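Local coordinates for protein fatty acyl CoA synthetase FADD13 (FATTY-ACYL-CoA SYNTHETASE) (Mycobacterium tuberculosis, PDB 3R44) that is a fatty acyl-CoA synthetase of the AMP-binding (ANL) superfamily, with a large N-terminal and a smaller C-terminal domain, at residues M15-W20 / P163-G168. Sequence-based numbering, arbitrary orientation.
Sequences MKNIGW and PAVECG. With HIS (histidine), chain B.
Lys-16 presents its backbone to Gly-168, whose CA lies 3.4 Å from Lys-16 O, while the lysine side chain runs alongside a bound histidine, with Lys-16 CG 3.4 Å from the ligand CA. Backbone bonding between Lys-16 and Gly-169 continues this pairing one residue further.

Asn-17 carries the contact. With CG anti to the backbone N (chi1 -179°), its amide reaches the 163-168 loop with one end and the start of helix 18-28 with the other. ND2 donates to Cys-167 O at 2.9 Å in a nearly straight bond (164°); the acceptor lies in the plane of the asparagine amide, although the donor stands above the plane of the cysteine carbonyl. A second ND2 bond goes to Ala-89 O, near the end of helix 79-91. At the other end OD1 caps the helix, taking Trp-20 N at 3.0 Å and, weakly, Gly-19 N. Val-165 approaches Asn-17 from the opposite direction, and its CG1 lies over one face of the amide, 3.1 Å from Asn-17 ND2.

Ile-18 turns its CD1 to the ligand imidazole, and its N bonds to His-192 of helix 192-205. At the third residue after the cap, still in the first turn, the Trp-20 indole meets the other branch of Val-165, CE3 lying 3.9 Å from CG2 in an oblique approach.

The chemistry is that of an N-cap whose side chain is shared: in the buried Asn-17 amide the oxygen accepts from the Trp-20 N-H and, weakly, from that of Gly-19, and the nitrogen donates to two carbonyls. These bonds fix which way the amide is flipped and tie the first turn of helix 18-28 to the loop before strand 172-178.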
loop_
_atom_site.group_PDB
_atom_site.type_symbol
_atom_site.label_atom_id
_atom_site.label_comp_id
_atom_site.label_asym_id
_atom_site.label_seq_id
_atom_site.Cartn_x
_atom_site.Cartn_y
_atom_site.Cartn_z
ATOM N N MET A 15 -7.856 14.846 -22.055
ATOM C CA MET A 15 -6.945 15.723 -21.336
ATOM C C MET A 15 -6.814 15.284 -19.873
ATOM O O MET A 15 -5.854 15.639 -19.199
ATOM C CB MET A 15 -7.402 17.197 -21.420
ATOM C CG MET A 15 -7.152 17.910 -22.770
ATOM S SD MET A 15 -5.459 17.746 -23.351
ATOM C CE MET A 15 -5.825 16.575 -24.622
ATOM N N LYS A 16 -7.768 14.470 -19.390
ATOM C CA LYS A 16 -7.746 13.940 -18.039
ATOM C C LYS A 16 -7.541 12.419 -18.071
ATOM O O LYS A 16 -8.132 11.688 -17.284
ATOM C CB LYS A 16 -9.062 14.303 -17.359
ATOM C CG LYS A 16 -9.196 15.794 -17.120
ATOM C CD LYS A 16 -10.605 16.109 -16.555
ATOM C CE LYS A 16 -10.920 17.589 -16.639
ATOM N NZ LYS A 16 -9.881 18.409 -16.026
ATOM N N ASN A 17 -6.734 11.959 -19.024
ATOM C CA ASN A 17 -6.464 10.541 -19.149
ATOM C C ASN A 17 -4.999 10.250 -18.779
ATOM O O ASN A 17 -4.062 10.848 -19.334
ATOM C CB ASN A 17 -6.799 10.098 -20.583
ATOM C CG ASN A 17 -6.574 8.654 -20.799
ATOM O OD1 ASN A 17 -5.446 8.178 -20.775
ATOM N ND2 ASN A 17 -7.648 7.927 -21.022
ATOM N N ILE A 18 -4.789 9.298 -17.878
ATOM C CA ILE A 18 -3.472 8.996 -17.356
ATOM C C ILE A 18 -2.559 8.471 -18.463
ATOM O O ILE A 18 -1.354 8.738 -18.459
ATOM C CB ILE A 18 -3.597 7.925 -16.196
ATOM C CG1 ILE A 18 -4.252 8.584 -14.974
ATOM C CG2 ILE A 18 -2.262 7.319 -15.875
ATOM C CD1 ILE A 18 -3.395 9.661 -14.293
ATOM N N GLY A 19 -3.130 7.719 -19.419
ATOM C CA GLY A 19 -2.396 7.260 -20.581
ATOM C C GLY A 19 -1.984 8.400 -21.513
ATOM O O GLY A 19 -0.879 8.400 -22.071
ATOM N N TRP A 20 -2.807 9.435 -21.613
ATOM C CA TRP A 20 -2.470 10.624 -22.419
ATOM C C TRP A 20 -1.408 11.418 -21.714
ATOM O O TRP A 20 -0.487 12.015 -22.338
ATOM C CB TRP A 20 -3.726 11.512 -22.684
ATOM C CG TRP A 20 -3.519 12.430 -23.803
ATOM C CD1 TRP A 20 -3.406 13.775 -23.758
ATOM C CD2 TRP A 20 -3.391 12.052 -25.181
ATOM N NE1 TRP A 20 -3.191 14.271 -25.017
ATOM C CE2 TRP A 20 -3.186 13.233 -25.914
ATOM C CE3 TRP A 20 -3.435 10.826 -25.863
ATOM C CZ2 TRP A 20 -3.046 13.230 -27.317
ATOM C CZ3 TRP A 20 -3.296 10.822 -27.271
ATOM C CH2 TRP A 20 -3.117 12.016 -27.971
ATOM N N PRO A 163 -3.965 5.208 -29.621
ATOM C CA PRO A 163 -5.425 5.050 -29.734
ATOM C C PRO A 163 -6.206 6.366 -29.653
ATOM O O PRO A 163 -5.753 7.326 -29.041
ATOM C CB PRO A 163 -5.794 4.199 -28.502
ATOM C CG PRO A 163 -4.459 3.621 -28.027
ATOM C CD PRO A 163 -3.453 4.635 -28.369
ATOM N N ALA A 164 -7.393 6.384 -30.230
ATOM C CA ALA A 164 -8.310 7.483 -30.003
ATOM C C ALA A 164 -8.612 7.411 -28.507
ATOM O O ALA A 164 -9.173 6.430 -28.013
ATOM C CB ALA A 164 -9.590 7.305 -30.849
ATOM N N VAL A 165 -8.167 8.392 -27.748
ATOM C CA VAL A 165 -8.392 8.341 -26.313
ATOM C C VAL A 165 -9.538 9.303 -26.059
ATOM O O VAL A 165 -9.433 10.499 -26.400
ATOM C CB VAL A 165 -7.122 8.754 -25.518
ATOM C CG1 VAL A 165 -7.397 8.804 -24.028
ATOM C CG2 VAL A 165 -5.984 7.822 -25.796
ATOM N N GLU A 166 -10.662 8.803 -25.574
ATOM C CA GLU A 166 -11.872 9.667 -25.394
ATOM C C GLU A 166 -12.556 9.378 -24.055
ATOM O O GLU A 166 -13.785 9.429 -23.919
ATOM C CB GLU A 166 -12.841 9.493 -26.547
ATOM C CG GLU A 166 -13.412 8.075 -26.719
ATOM C CD GLU A 166 -13.792 7.751 -28.168
ATOM O OE1 GLU A 166 -13.049 8.146 -29.114
ATOM O OE2 GLU A 166 -14.830 7.073 -28.344
ATOM N N CYS A 167 -11.719 9.020 -23.095
ATOM C CA CYS A 167 -12.160 8.689 -21.763
ATOM C C CYS A 167 -11.149 9.268 -20.791
ATOM O O CYS A 167 -10.022 9.627 -21.172
ATOM C CB CYS A 167 -12.222 7.199 -21.595
ATOM S SG CYS A 167 -10.685 6.515 -22.038
ATOM N N GLY A 168 -11.581 9.447 -19.561
ATOM C CA GLY A 168 -10.695 9.924 -18.527
ATOM C C GLY A 168 -11.485 10.523 -17.403
ATOM O O GLY A 168 -12.640 10.214 -17.232
HETATM N N HIS B . -7.908 17.420 -13.146
HETATM C CA HIS B . -7.770 16.237 -14.030
HETATM C C HIS B . -8.221 14.987 -13.307
HETATM O O HIS B . -9.127 14.241 -13.686
HETATM C CB HIS B . -6.303 16.135 -14.495
HETATM C CG HIS B . -5.891 14.792 -15.001
HETATM N ND1 HIS B . -4.814 14.638 -15.858
HETATM C CD2 HIS B . -6.388 13.540 -14.782
HETATM C CE1 HIS B . -4.664 13.348 -16.134
HETATM N NE2 HIS B . -5.596 12.663 -15.486
HETATM O OXT HIS B . -7.651 14.681 -12.263
#